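Local coordinates for amino acid adenylation domain-containing protein (Bacillus stratosphericus LAMA 585, PDB 6ULX), which probably activates an alpha-keto acid such as 4-methyl-2-oxopentanoate as its acyl-adenylate, in the manner of ANL-superfamily adenylation enzymes, at residues A26-G31 and Q44-L49; T58-L63 and E154-L159; L97-P102 and P220-G225; R262-K267 and L292-C297. All coordinates share one frame; numbering follows the deposited sequence.

Overall arrangement
From the N terminus, interaction 1 closes a short loop, the hairpin of strands 31-37 and 40-45, at the edge of the nine-stranded sheet. Helix 46-62 starts in that contact and ends in interaction 2, where the loop after strand 150-152 comes back to it; the two contacts lie about 21 Å apart, centre to centre. Interaction 3 crosses interaction 2 in the chain, because segment 97-102 lies within the loop that interaction 2 closes and segment 220-225 lies beyond it. It links the seven-stranded sheet to the start of helix 224-237 beside the bound acyl-adenylate. Interaction 4 follows in series and pairs neighbouring parallel strands of the nine-stranded sheet. None of the four contacts touches another.

Interaction 1: A26-G31 and Q44-L49; sequences AKTTNG and QSYAQL
Y46 lays one face of its ring on G31, whose CA stands 3.5 Å from the ring centroid and almost on the ring normal, a CH-pi contact. Glycine suits this place because a CB would run into S45 and the backbone of Q44 and Y46. The ring gets there with CG anti to the carbonyl carbon (chi1 -70°), and T28 CG2 meets its edge in plane, 3.7 Å from Y46 CD2. The backbone of the same tyrosine is held too: Y46 N donates its hydrogen to N30 O at 3.2 Å, nearly straight at 177°. A26 lies against the first helical turn, its CB 3.8 Å from A47 CA, while A47 CB rests 3.5 Å from A26 O; two small residues let the backbones come this close. Beyond the contact, Y46 OH is hydrogen-bonded to C239 O and to Q241 NE2. With a serine in place of this tyrosine, G31 would probably lose its aromatic cover and C239 O its hydroxyl partner. S45, the last residue of strand 40-45, is also the N-cap of helix 46-62, its OG accepting from Q48 N; the beta hairpin at the sheet edge thus runs directly into a capped helix.

Interaction 2: T58-L63 and E154-L159; sequences TGLRAL and EPMLTL
M156 reaches across to the last turns of helix 46-62 and touches it with the end of its side chain. The thioether SD lies 4.2 Å from G59 CA and 4.1 Å from L60 CD2, and the chains of L60 and M156 cross at about a right angle. An extended chain beyond CG (chi2 -176°, chi3 -178°) carries sulfur and methyl this far; unbranched and flexible, it can slip between the helix and the strands beneath. G59 makes the approach possible, since a CB there would collide with M156 SD. These three buried residues form the tight, apolar part of the contact, with no hydrogen bond between the two segments, and M156 also rests on L127 and A151 of the underlying strands. Replacing the thioether by a valine is likely to leave L60 and those strand residues with a gap where the sulfur and methyl lay.

L159 leads from this interior to the surface: its CD1 also comes against the glycine, 3.7 Å from G59 N. Toward solvent the contact thins. T58 CG2 meets L159 CD1 at 4.1 Å, the two side chains crossing at a slant, and both residues are partly exposed. Threonine fits such a border: its methyl serves the leucine while OG1 is hydrogen-bonded to E160 O. At the far end L63 approaches the M156 methyl, but its placement in the model is doubtful. The whole is a helix end packed by a loop over the edge of the seven-stranded sheet, as in the layered alpha/beta architecture of ANL enzymes.

Interaction 3: L97-P102 and P220-G225; sequences LVSAAP and PLDHIG. With QA7 (5'-O-{(S)-hydroxy[(4-methyl-2-oxopentanoyl)oxy]phosphoryl}adenosine), chain B; SO4 (sulfate ion), chain H.
D222 sets its side chain against the backbone of V98 and S99. Its CB lies 3.5 Å from V98 C, and OD2 of its carboxylate is 3.4 Å from S99 CA. With CG between the backbone N and the carbonyl carbon (chi1 58°), the carboxylate lies beside S99. The approach is by van der Waals contact, with no hydrogen bond between the segments. L97 adds a further touch of this kind, its CD1 standing 4.1 Å from L221 O.

Behind this first shell, residues P220 to H223 form a type I turn, closed by H223 N bonding to P220 O, and this turn presents D222. S99 is steadied by OG donating to A100 O and by its carbonyl accepting from Q74. H223 then caps the next helix: G225 N donates to H223 ND1 at 3.0 Å, only 3° out of the ring plane. That holds the imidazole with CE1 3.7 Å from QA7 C06, the acyl carbonyl carbon of the bound acyl-adenylate, and W269 meets the same ring. G225 CA lies 3.8 Å from QA7 C01, where a side chain would be crowded by this methyl.

Strand 94-97 runs between strands 70-74 and 173-178, with V98 on L114 of helix 109-120. On the other segment, L221 packs on helix 78-91, and H223 leads into helix 224-237.

Interaction 4: R262-K267 and L292-C297; sequences RYRATK and LSAMTC. With SO4 (sulfate ion), chain N.
S293 meets the guanidinium of R264, its OG taking a weak hydrogen bond from R264 NH2 at 3.4 Å. It sits in a type I turn from L292 to M295, closed by M295 N bonding to L292 O. D291 joins both side chains, through a salt bridge to the arginine and a hydrogen bond to the serine, which suits a charged residue at the exposed surface. A294 comes next, its CB 3.4 Å from the plane of that guanidinium; a small methyl can lie close against the flat group, which R264 brings there by a chain bent at chi2 and chi3. M295 curls back through chi2 56° and chi3 60°, bringing CE to 3.9 Å from A265 CB and SD to 3.3 Å from T266 O. T296 N then donates to that same T266 O at 2.9 Å, and C297 N adds a weak bond, so one carbonyl is gripped by two amides. T296 OG1 hydrogen-bonds a sulfate ion, probably from the crystallisation liquor. C297 ends the walk, its CB 3.7 Å from K267 CB on the same side of the sheet. There parallel strands 267-270 and 297-300 begin side by side; with the helices joining them, this is a beta-alpha-beta crossover.

Interaction 1: A26-G31 and Q44-L49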
loop_
_atom_site.group_PDB
_atom_site.type_symbol
_atom_site.label_atom_id
_atom_site.label_comp_id
_atom_site.label_asym_id
_atom_site.label_seq_id
_atom_site.Cartn_x
_atom_site.Cartn_y
_atom_site.Cartn_z
ATOM N N ALA A 26 -9.697 5.625 25.496
ATOM C CA ALA A 26 -10.819 6.356 26.069
ATOM C C ALA A 26 -10.456 7.060 27.370
ATOM O O ALA A 26 -11.228 7.905 27.829
ATOM C CB ALA A 26 -11.995 5.404 26.314
ATOM N N LYS A 27 -9.311 6.737 27.971
ATOM C CA LYS A 27 -8.886 7.394 29.197
ATOM C C LYS A 27 -8.157 8.704 28.934
ATOM O O LYS A 27 -8.043 9.527 29.848
ATOM C CB LYS A 27 -7.985 6.463 30.009
ATOM C CG LYS A 27 -8.683 5.203 30.495
ATOM C CD LYS A 27 -7.715 4.280 31.221
ATOM C CE LYS A 27 -8.423 3.037 31.738
ATOM N NZ LYS A 27 -7.485 2.122 32.446
ATOM N N THR A 28 -7.666 8.917 27.717
ATOM C CA THR A 28 -6.998 10.164 27.384
ATOM C C THR A 28 -8.033 11.215 26.975
ATOM O O THR A 28 -9.238 10.954 26.925
ATOM C CB THR A 28 -5.970 9.939 26.274
ATOM O OG1 THR A 28 -5.148 11.107 26.139
ATOM C CG2 THR A 28 -6.658 9.655 24.944
ATOM N N THR A 29 -7.553 12.417 26.668
ATOM C CA THR A 29 -8.401 13.492 26.175
ATOM C C THR A 29 -8.291 13.683 24.669
ATOM O O THR A 29 -9.010 14.518 24.108
ATOM C CB THR A 29 -8.049 14.807 26.881
ATOM O OG1 THR A 29 -6.665 15.109 26.671
ATOM C CG2 THR A 29 -8.324 14.694 28.375
ATOM N N ASN A 30 -7.414 12.932 24.005
ATOM C CA ASN A 30 -7.250 13.037 22.565
ATOM C C ASN A 30 -8.352 12.252 21.853
ATOM O O ASN A 30 -9.200 11.607 22.475
ATOM C CB ASN A 30 -5.869 12.534 22.151
ATOM C CG ASN A 30 -4.747 13.325 22.785
ATOM O OD1 ASN A 30 -4.873 14.527 23.019
ATOM N ND2 ASN A 30 -3.637 12.653 23.068
ATOM N N GLY A 31 -8.336 12.308 20.523
ATOM C CA GLY A 31 -9.327 11.611 19.728
ATOM C C GLY A 31 -9.187 11.868 18.244
ATOM O O GLY A 31 -8.074 12.059 17.745
ATOM N N GLN A 44 -14.527 13.899 17.569
ATOM C CA GLN A 44 -14.991 12.680 18.227
ATOM C C GLN A 44 -13.837 12.168 19.089
ATOM O O GLN A 44 -12.890 11.572 18.566
ATOM C CB GLN A 44 -15.431 11.640 17.209
ATOM C CG GLN A 44 -15.886 10.324 17.819
ATOM C CD GLN A 44 -16.066 9.233 16.773
ATOM O OE1 GLN A 44 -15.212 9.040 15.910
ATOM N NE2 GLN A 44 -17.184 8.521 16.845
ATOM N N SER A 45 -13.926 12.404 20.393
ATOM C CA SER A 45 -12.889 11.937 21.299
ATOM C C SER A 45 -12.890 10.411 21.366
ATOM O O SER A 45 -13.868 9.743 21.020
ATOM C CB SER A 45 -13.096 12.522 22.699
ATOM O OG SER A 45 -14.247 11.972 23.312
ATOM N N TYR A 46 -11.765 9.856 21.822
ATOM C CA TYR A 46 -11.687 8.411 22.003
ATOM C C TYR A 46 -12.713 7.937 23.026
ATOM O O TYR A 46 -13.307 6.862 22.873
ATOM C CB TYR A 46 -10.276 8.009 22.426
ATOM C CG TYR A 46 -9.238 8.157 21.331
ATOM C CD1 TYR A 46 -9.506 7.753 20.026
ATOM C CD2 TYR A 46 -7.989 8.702 21.603
ATOM C CE1 TYR A 46 -8.562 7.889 19.026
ATOM C CE2 TYR A 46 -7.040 8.843 20.612
ATOM C CZ TYR A 46 -7.330 8.433 19.324
ATOM O OH TYR A 46 -6.391 8.579 18.336
ATOM N N ALA A 47 -12.929 8.723 24.084
ATOM C CA ALA A 47 -13.991 8.402 25.032
ATOM C C ALA A 47 -15.356 8.458 24.357
ATOM O O ALA A 47 -16.224 7.622 24.624
ATOM C CB ALA A 47 -13.944 9.360 26.222
ATOM N N GLN A 48 -15.562 9.436 23.474
ATOM C CA GLN A 48 -16.819 9.514 22.738
ATOM C C GLN A 48 -16.917 8.408 21.693
ATOM O O GLN A 48 -18.008 7.879 21.440
ATOM C CB GLN A 48 -16.946 10.886 22.084
ATOM C CG GLN A 48 -18.305 11.157 21.459
ATOM C CD GLN A 48 -18.445 12.594 20.989
ATOM O OE1 GLN A 48 -17.597 13.444 21.283
ATOM N NE2 GLN A 48 -19.516 12.874 20.254
ATOM N N LEU A 49 -15.790 8.047 21.074
ATOM C CA LEU A 49 -15.784 6.935 20.128
ATOM C C LEU A 49 -16.251 5.652 20.802
ATOM O O LEU A 49 -17.113 4.938 20.277
ATOM C CB LEU A 49 -14.381 6.758 19.544
ATOM C CG LEU A 49 -14.112 5.485 18.743
ATOM C CD1 LEU A 49 -15.009 5.398 17.518
ATOM C CD2 LEU A 49 -12.641 5.431 18.337
#

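Interaction 2: T58-L63 and E154-L159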
loop_
_atom_site.group_PDB
_atom_site.type_symbol
_atom_site.label_atom_id
_atom_site.label_comp_id
_atom_site.label_asym_id
_atom_site.label_seq_id
_atom_site.Cartn_x
_atom_site.Cartn_y
_atom_site.Cartn_z
ATOM N N THR A 58 -25.494 -1.988 19.941
ATOM C CA THR A 58 -26.900 -2.286 20.193
ATOM C C THR A 58 -27.637 -2.561 18.888
ATOM O O THR A 58 -28.401 -3.528 18.780
ATOM C CB THR A 58 -27.560 -1.126 20.943
ATOM O OG1 THR A 58 -26.963 -0.981 22.237
ATOM C CG2 THR A 58 -29.054 -1.372 21.097
ATOM N N GLY A 59 -27.416 -1.715 17.882
ATOM C CA GLY A 59 -28.064 -1.928 16.600
ATOM C C GLY A 59 -27.633 -3.224 15.943
ATOM O O GLY A 59 -28.467 -4.046 15.557
ATOM N N LEU A 60 -26.320 -3.430 15.818
ATOM C CA LEU A 60 -25.818 -4.629 15.154
ATOM C C LEU A 60 -26.361 -5.891 15.816
ATOM O O LEU A 60 -26.847 -6.802 15.136
ATOM C CB LEU A 60 -24.289 -4.632 15.163
ATOM C CG LEU A 60 -23.610 -3.492 14.405
ATOM C CD1 LEU A 60 -22.097 -3.680 14.415
ATOM C CD2 LEU A 60 -24.129 -3.394 12.979
ATOM N N ARG A 61 -26.286 -5.963 17.148
ATOM C CA ARG A 61 -26.839 -7.117 17.848
ATOM C C ARG A 61 -28.346 -7.216 17.657
ATOM O O ARG A 61 -28.909 -8.315 17.729
ATOM C CB ARG A 61 -26.497 -7.050 19.336
ATOM C CG ARG A 61 -25.095 -7.540 19.662
ATOM C CD ARG A 61 -24.766 -7.378 21.137
ATOM N NE ARG A 61 -23.456 -7.937 21.462
ATOM C CZ ARG A 61 -22.838 -7.778 22.628
ATOM N NH1 ARG A 61 -23.405 -7.069 23.593
ATOM N NH2 ARG A 61 -21.647 -8.324 22.826
ATOM N N ALA A 62 -29.014 -6.089 17.405
ATOM C CA ALA A 62 -30.450 -6.112 17.160
ATOM C C ALA A 62 -30.790 -6.661 15.780
ATOM O O ALA A 62 -31.916 -7.126 15.574
ATOM C CB ALA A 62 -31.040 -4.707 17.318
ATOM N N LEU A 63 -29.854 -6.610 14.835
ATOM C CA LEU A 63 -30.052 -7.200 13.518
ATOM C C LEU A 63 -29.660 -8.672 13.466
ATOM O O LEU A 63 -29.722 -9.279 12.392
ATOM C CB LEU A 63 -29.262 -6.422 12.460
ATOM C CG LEU A 63 -29.883 -5.111 11.980
ATOM C CD1 LEU A 63 -29.658 -3.996 12.992
ATOM C CD2 LEU A 63 -29.340 -4.711 10.616
ATOM N N GLU A 154 -25.948 5.699 10.728
ATOM C CA GLU A 154 -26.410 6.888 11.441
ATOM C C GLU A 154 -27.618 6.612 12.327
ATOM O O GLU A 154 -27.605 7.030 13.496
ATOM C CB GLU A 154 -26.719 8.009 10.443
ATOM C CG GLU A 154 -25.491 8.654 9.815
ATOM C CD GLU A 154 -24.909 7.831 8.677
ATOM O OE1 GLU A 154 -25.424 6.723 8.414
ATOM O OE2 GLU A 154 -23.940 8.297 8.044
ATOM N N PRO A 155 -28.669 5.931 11.861
ATOM C CA PRO A 155 -29.811 5.663 12.754
ATOM C C PRO A 155 -29.439 4.898 14.010
ATOM O O PRO A 155 -30.199 4.936 14.986
ATOM C CB PRO A 155 -30.769 4.849 11.870
ATOM C CG PRO A 155 -30.397 5.212 10.467
ATOM C CD PRO A 155 -28.903 5.441 10.490
ATOM N N MET A 156 -28.299 4.206 14.023
ATOM C CA MET A 156 -27.915 3.415 15.184
ATOM C C MET A 156 -27.291 4.255 16.293
ATOM O O MET A 156 -27.248 3.802 17.442
ATOM C CB MET A 156 -26.935 2.318 14.772
ATOM C CG MET A 156 -27.484 1.352 13.732
ATOM S SD MET A 156 -26.338 0.014 13.355
ATOM C CE MET A 156 -27.246 -0.863 12.081
ATOM N N LEU A 157 -26.803 5.458 15.982
ATOM C CA LEU A 157 -26.215 6.299 17.017
ATOM C C LEU A 157 -27.265 6.843 17.982
ATOM O O LEU A 157 -26.910 7.294 19.075
ATOM C CB LEU A 157 -25.449 7.463 16.395
ATOM C CG LEU A 157 -24.060 7.198 15.811
ATOM C CD1 LEU A 157 -23.180 6.406 16.775
ATOM C CD2 LEU A 157 -24.162 6.489 14.469
ATOM N N THR A 158 -28.545 6.812 17.606
ATOM C CA THR A 158 -29.624 7.261 18.473
ATOM C C THR A 158 -30.153 6.148 19.373
ATOM O O THR A 158 -31.299 6.223 19.830
ATOM C CB THR A 158 -30.769 7.842 17.638
ATOM O OG1 THR A 158 -31.467 6.786 16.972
ATOM C CG2 THR A 158 -30.232 8.819 16.602
ATOM N N LEU A 159 -29.350 5.119 19.628
ATOM C CA LEU A 159 -29.705 4.024 20.517
ATOM C C LEU A 159 -28.870 4.108 21.788
ATOM O O LEU A 159 -27.874 4.831 21.858
ATOM C CB LEU A 159 -29.490 2.672 19.830
ATOM C CG LEU A 159 -30.177 2.473 18.478
ATOM C CD1 LEU A 159 -29.827 1.102 17.906
ATOM C CD2 LEU A 159 -31.680 2.635 18.601
#

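Interaction 3: L97-P102 and P220-G225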
loop_
_atom_site.group_PDB
_atom_site.type_symbol
_atom_site.label_atom_id
_atom_site.label_comp_id
_atom_site.label_asym_id
_atom_site.label_seq_id
_atom_site.Cartn_x
_atom_site.Cartn_y
_atom_site.Cartn_z
ATOM N N LEU A 97 -13.085 -5.040 5.319
ATOM C CA LEU A 97 -12.652 -3.718 4.878
ATOM C C LEU A 97 -12.410 -3.749 3.376
ATOM O O LEU A 97 -11.377 -4.229 2.908
ATOM C CB LEU A 97 -11.400 -3.297 5.636
ATOM C CG LEU A 97 -11.493 -3.401 7.159
ATOM C CD1 LEU A 97 -10.211 -2.901 7.809
ATOM C CD2 LEU A 97 -12.698 -2.625 7.682
ATOM N N VAL A 98 -13.369 -3.230 2.614
ATOM C CA VAL A 98 -13.262 -3.139 1.164
ATOM C C VAL A 98 -13.794 -1.780 0.726
ATOM O O VAL A 98 -14.699 -1.211 1.346
ATOM C CB VAL A 98 -14.024 -4.283 0.455
ATOM C CG1 VAL A 98 -15.480 -4.307 0.888
ATOM C CG2 VAL A 98 -13.910 -4.138 -1.057
ATOM N N SER A 99 -13.215 -1.255 -0.349
ATOM C CA SER A 99 -13.609 0.050 -0.850
ATOM C C SER A 99 -15.010 -0.003 -1.452
ATOM O O SER A 99 -15.520 -1.062 -1.829
ATOM C CB SER A 99 -12.609 0.539 -1.899
ATOM O OG SER A 99 -13.016 1.781 -2.451
ATOM N N ALA A 100 -15.637 1.170 -1.533
ATOM C CA ALA A 100 -16.932 1.297 -2.182
ATOM C C ALA A 100 -16.754 1.352 -3.696
ATOM O O ALA A 100 -15.719 1.789 -4.203
ATOM C CB ALA A 100 -17.662 2.544 -1.695
ATOM N N ALA A 101 -17.774 0.897 -4.415
ATOM C CA ALA A 101 -17.695 0.864 -5.867
ATOM C C ALA A 101 -17.810 2.277 -6.438
ATOM O O ALA A 101 -18.518 3.125 -5.883
ATOM C CB ALA A 101 -18.800 -0.020 -6.439
ATOM N N PRO A 102 -17.120 2.558 -7.547
ATOM C CA PRO A 102 -17.272 3.892 -8.161
ATOM C C PRO A 102 -18.714 4.209 -8.508
ATOM O O PRO A 102 -19.201 5.308 -8.215
ATOM C CB PRO A 102 -16.380 3.810 -9.411
ATOM C CG PRO A 102 -15.421 2.691 -9.139
ATOM C CD PRO A 102 -16.178 1.701 -8.293
ATOM N N PRO A 220 -7.718 5.718 2.024
ATOM C CA PRO A 220 -8.890 4.940 2.443
ATOM C C PRO A 220 -8.587 4.086 3.664
ATOM O O PRO A 220 -7.466 3.608 3.854
ATOM C CB PRO A 220 -9.205 4.066 1.220
ATOM C CG PRO A 220 -8.534 4.748 0.065
ATOM C CD PRO A 220 -7.303 5.407 0.642
ATOM N N LEU A 221 -9.613 3.898 4.496
ATOM C CA LEU A 221 -9.507 2.979 5.621
ATOM C C LEU A 221 -9.596 1.521 5.193
ATOM O O LEU A 221 -9.269 0.637 5.992
ATOM C CB LEU A 221 -10.594 3.281 6.655
ATOM C CG LEU A 221 -10.350 4.518 7.516
ATOM C CD1 LEU A 221 -11.589 4.848 8.340
ATOM C CD2 LEU A 221 -9.145 4.323 8.422
ATOM N N ASP A 222 -10.032 1.247 3.963
ATOM C CA ASP A 222 -9.989 -0.098 3.411
ATOM C C ASP A 222 -8.591 -0.478 2.929
ATOM O O ASP A 222 -8.402 -1.601 2.457
ATOM C CB ASP A 222 -10.995 -0.232 2.260
ATOM C CG ASP A 222 -10.750 0.773 1.151
ATOM O OD1 ASP A 222 -9.858 0.533 0.308
ATOM O OD2 ASP A 222 -11.449 1.811 1.122
ATOM N N HIS A 223 -7.625 0.432 3.031
ATOM C CA HIS A 223 -6.227 0.158 2.728
ATOM C C HIS A 223 -5.506 -0.192 4.024
ATOM O O HIS A 223 -5.710 0.462 5.053
ATOM C CB HIS A 223 -5.570 1.371 2.066
ATOM C CG HIS A 223 -4.243 1.073 1.444
ATOM N ND1 HIS A 223 -3.129 0.749 2.188
ATOM C CD2 HIS A 223 -3.846 1.065 0.149
ATOM C CE1 HIS A 223 -2.106 0.546 1.379
ATOM N NE2 HIS A 223 -2.514 0.736 0.137
ATOM N N ILE A 224 -4.661 -1.222 3.968
ATOM C CA ILE A 224 -4.034 -1.731 5.185
ATOM C C ILE A 224 -3.239 -0.632 5.880
ATOM O O ILE A 224 -3.187 -0.569 7.114
ATOM C CB ILE A 224 -3.151 -2.951 4.862
ATOM C CG1 ILE A 224 -2.758 -3.683 6.153
ATOM C CG2 ILE A 224 -1.909 -2.527 4.098
ATOM C CD1 ILE A 224 -3.902 -4.445 6.795
ATOM N N GLY A 225 -2.600 0.248 5.101
ATOM C CA GLY A 225 -1.868 1.361 5.683
ATOM C C GLY A 225 -2.755 2.412 6.320
ATOM O O GLY A 225 -2.295 3.144 7.202
HETATM C C01 QA7 B . 1.437 0.232 4.148
HETATM C C02 QA7 B . 2.620 -0.175 3.278
HETATM C C03 QA7 B . 3.610 0.987 3.253
HETATM C C04 QA7 B . 2.178 -0.631 1.898
HETATM C C05 QA7 B . 1.167 -1.779 1.979
HETATM C C06 QA7 B . 0.371 -2.176 0.745
HETATM C C10 QA7 B . 1.350 -4.794 -1.348
HETATM C C11 QA7 B . 2.165 -4.668 -2.467
HETATM C C12 QA7 B . 3.612 -5.313 -2.226
HETATM C C13 QA7 B . 4.336 -4.760 -3.053
HETATM C C14 QA7 B . 3.722 -3.204 -3.210
HETATM C C16 QA7 B . 4.262 -1.821 -1.225
HETATM C C18 QA7 B . 6.088 -0.844 -1.918
HETATM C C19 QA7 B . 7.273 -0.090 -2.154
HETATM C C21 QA7 B . 7.450 -1.024 -4.252
HETATM C C23 QA7 B . 5.649 -1.664 -2.918
HETATM N N15 QA7 B . 4.513 -2.264 -2.470
HETATM N N17 QA7 B . 5.225 -0.951 -0.876
HETATM N N20 QA7 B . 7.914 -0.205 -3.309
HETATM N N22 QA7 B . 6.347 -1.735 -4.085
HETATM N N24 QA7 B . 7.784 0.783 -1.122
HETATM O O07 QA7 B . -0.631 -3.184 0.796
HETATM O O09 QA7 B . 0.084 -4.289 -1.660
HETATM O O25 QA7 B . 2.512 -3.216 -2.762
HETATM O O26 QA7 B . 4.291 -5.373 -4.399
HETATM O O27 QA7 B . 3.546 -6.808 -2.393
HETATM O O28 QA7 B . -1.369 -5.586 -0.036
HETATM O O29 QA7 B . -2.336 -3.601 -1.103
HETATM O O30 QA7 B . 0.635 -1.592 -0.254
HETATM O O31 QA7 B . 1.009 -2.348 3.003
HETATM P P08 QA7 B . -1.080 -4.168 -0.490
HETATM S S SO4 H . -12.564 7.006 3.000
HETATM O O1 SO4 H . -12.692 6.459 1.650
HETATM O O2 SO4 H . -12.168 5.935 3.916
HETATM O O3 SO4 H . -11.549 8.061 3.002
HETATM O O4 SO4 H . -13.846 7.567 3.422
#

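Interaction 4: R262-K267 and L292-C297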
loop_
_atom_site.group_PDB
_atom_site.type_symbol
_atom_site.label_atom_id
_atom_site.label_comp_id
_atom_site.label_asym_id
_atom_site.label_seq_id
_atom_site.Cartn_x
_atom_site.Cartn_y
_atom_site.Cartn_z
ATOM N N ARG A 262 -3.091 23.623 8.646
ATOM C CA ARG A 262 -4.272 23.944 9.441
ATOM C C ARG A 262 -4.255 23.252 10.794
ATOM O O ARG A 262 -4.594 23.864 11.815
ATOM C CB ARG A 262 -5.520 23.556 8.647
ATOM C CG ARG A 262 -6.848 23.830 9.311
ATOM C CD ARG A 262 -7.956 23.654 8.273
ATOM N NE ARG A 262 -9.193 23.123 8.833
ATOM C CZ ARG A 262 -10.153 22.553 8.106
ATOM N NH1 ARG A 262 -10.011 22.433 6.789
ATOM N NH2 ARG A 262 -11.251 22.099 8.691
ATOM N N TYR A 263 -3.855 21.982 10.829
ATOM C CA TYR A 263 -3.891 21.190 12.051
ATOM C C TYR A 263 -2.514 20.963 12.656
ATOM O O TYR A 263 -2.395 20.215 13.632
ATOM C CB TYR A 263 -4.568 19.842 11.785
ATOM C CG TYR A 263 -6.040 19.960 11.461
ATOM C CD1 TYR A 263 -6.980 20.086 12.475
ATOM C CD2 TYR A 263 -6.486 19.957 10.146
ATOM C CE1 TYR A 263 -8.324 20.198 12.189
ATOM C CE2 TYR A 263 -7.828 20.068 9.852
ATOM C CZ TYR A 263 -8.743 20.194 10.879
ATOM O OH TYR A 263 -10.083 20.308 10.588
ATOM N N ARG A 264 -1.471 21.586 12.112
ATOM C CA ARG A 264 -0.115 21.432 12.638
ATOM C C ARG A 264 0.253 19.957 12.768
ATOM O O ARG A 264 0.817 19.516 13.774
ATOM C CB ARG A 264 0.031 22.146 13.985
ATOM C CG ARG A 264 -0.178 23.658 13.930
ATOM C CD ARG A 264 1.007 24.365 13.273
ATOM N NE ARG A 264 2.260 24.116 13.986
ATOM C CZ ARG A 264 3.439 24.616 13.630
ATOM N NH1 ARG A 264 3.535 25.400 12.565
ATOM N NH2 ARG A 264 4.526 24.327 14.338
ATOM N N ALA A 265 -0.078 19.183 11.738
ATOM C CA ALA A 265 0.171 17.747 11.771
ATOM C C ALA A 265 1.661 17.456 11.888
ATOM O O ALA A 265 2.507 18.198 11.382
ATOM C CB ALA A 265 -0.394 17.084 10.516
ATOM N N THR A 266 1.978 16.360 12.578
ATOM C CA THR A 266 3.355 15.917 12.729
ATOM C C THR A 266 3.689 14.680 11.902
ATOM O O THR A 266 4.876 14.399 11.698
ATOM C CB THR A 266 3.667 15.613 14.202
ATOM O OG1 THR A 266 2.933 14.453 14.621
ATOM C CG2 THR A 266 3.295 16.798 15.084
ATOM N N LYS A 267 2.690 13.940 11.432
ATOM C CA LYS A 267 2.951 12.755 10.627
ATOM C C LYS A 267 1.800 12.528 9.657
ATOM O O LYS A 267 0.638 12.791 9.971
ATOM C CB LYS A 267 3.158 11.512 11.500
ATOM C CG LYS A 267 1.931 11.072 12.283
ATOM C CD LYS A 267 2.252 9.837 13.123
ATOM C CE LYS A 267 1.003 9.259 13.767
ATOM N NZ LYS A 267 1.300 8.016 14.531
ATOM N N LEU A 292 4.652 24.367 7.471
ATOM C CA LEU A 292 4.778 22.926 7.627
ATOM C C LEU A 292 5.873 22.548 8.614
ATOM O O LEU A 292 6.379 21.419 8.569
ATOM C CB LEU A 292 5.042 22.281 6.265
ATOM C CG LEU A 292 4.073 22.655 5.144
ATOM C CD1 LEU A 292 4.534 22.075 3.814
ATOM C CD2 LEU A 292 2.654 22.197 5.468
ATOM N N SER A 293 6.249 23.470 9.503
ATOM C CA SER A 293 7.369 23.225 10.403
ATOM C C SER A 293 7.067 22.143 11.428
ATOM O O SER A 293 7.996 21.635 12.058
ATOM C CB SER A 293 7.751 24.526 11.120
ATOM O OG SER A 293 6.645 25.058 11.819
ATOM N N ALA A 294 5.798 21.781 11.616
ATOM C CA ALA A 294 5.446 20.746 12.577
ATOM C C ALA A 294 5.612 19.335 12.018
ATOM O O ALA A 294 5.750 18.385 12.797
ATOM C CB ALA A 294 4.000 20.931 13.047
ATOM N N MET A 295 5.606 19.178 10.698
ATOM C CA MET A 295 5.712 17.855 10.099
ATOM C C MET A 295 7.099 17.271 10.340
ATOM O O MET A 295 8.116 17.926 10.105
ATOM C CB MET A 295 5.414 17.935 8.604
ATOM C CG MET A 295 5.429 16.583 7.889
ATOM S SD MET A 295 4.299 15.366 8.604
ATOM C CE MET A 295 2.722 16.179 8.407
ATOM N N THR A 296 7.134 16.029 10.821
ATOM C CA THR A 296 8.384 15.312 11.024
ATOM C C THR A 296 8.405 13.931 10.382
ATOM O O THR A 296 9.479 13.316 10.323
ATOM C CB THR A 296 8.679 15.145 12.523
ATOM O OG1 THR A 296 7.622 14.395 13.133
ATOM C CG2 THR A 296 8.800 16.500 13.202
ATOM N N CYS A 297 7.269 13.423 9.907
ATOM C CA CYS A 297 7.179 12.054 9.404
ATOM C C CYS A 297 6.225 12.021 8.221
ATOM O O CYS A 297 5.006 12.119 8.402
ATOM C CB CYS A 297 6.709 11.101 10.503
ATOM S SG CYS A 297 6.492 9.400 9.968
HETATM S S SO4 N . 7.910 11.249 14.909
HETATM O O1 SO4 N . 8.605 12.007 13.872
HETATM O O2 SO4 N . 8.165 9.822 14.721
HETATM O O3 SO4 N . 8.403 11.660 16.222
HETATM O O4 SO4 N . 6.472 11.514 14.828
#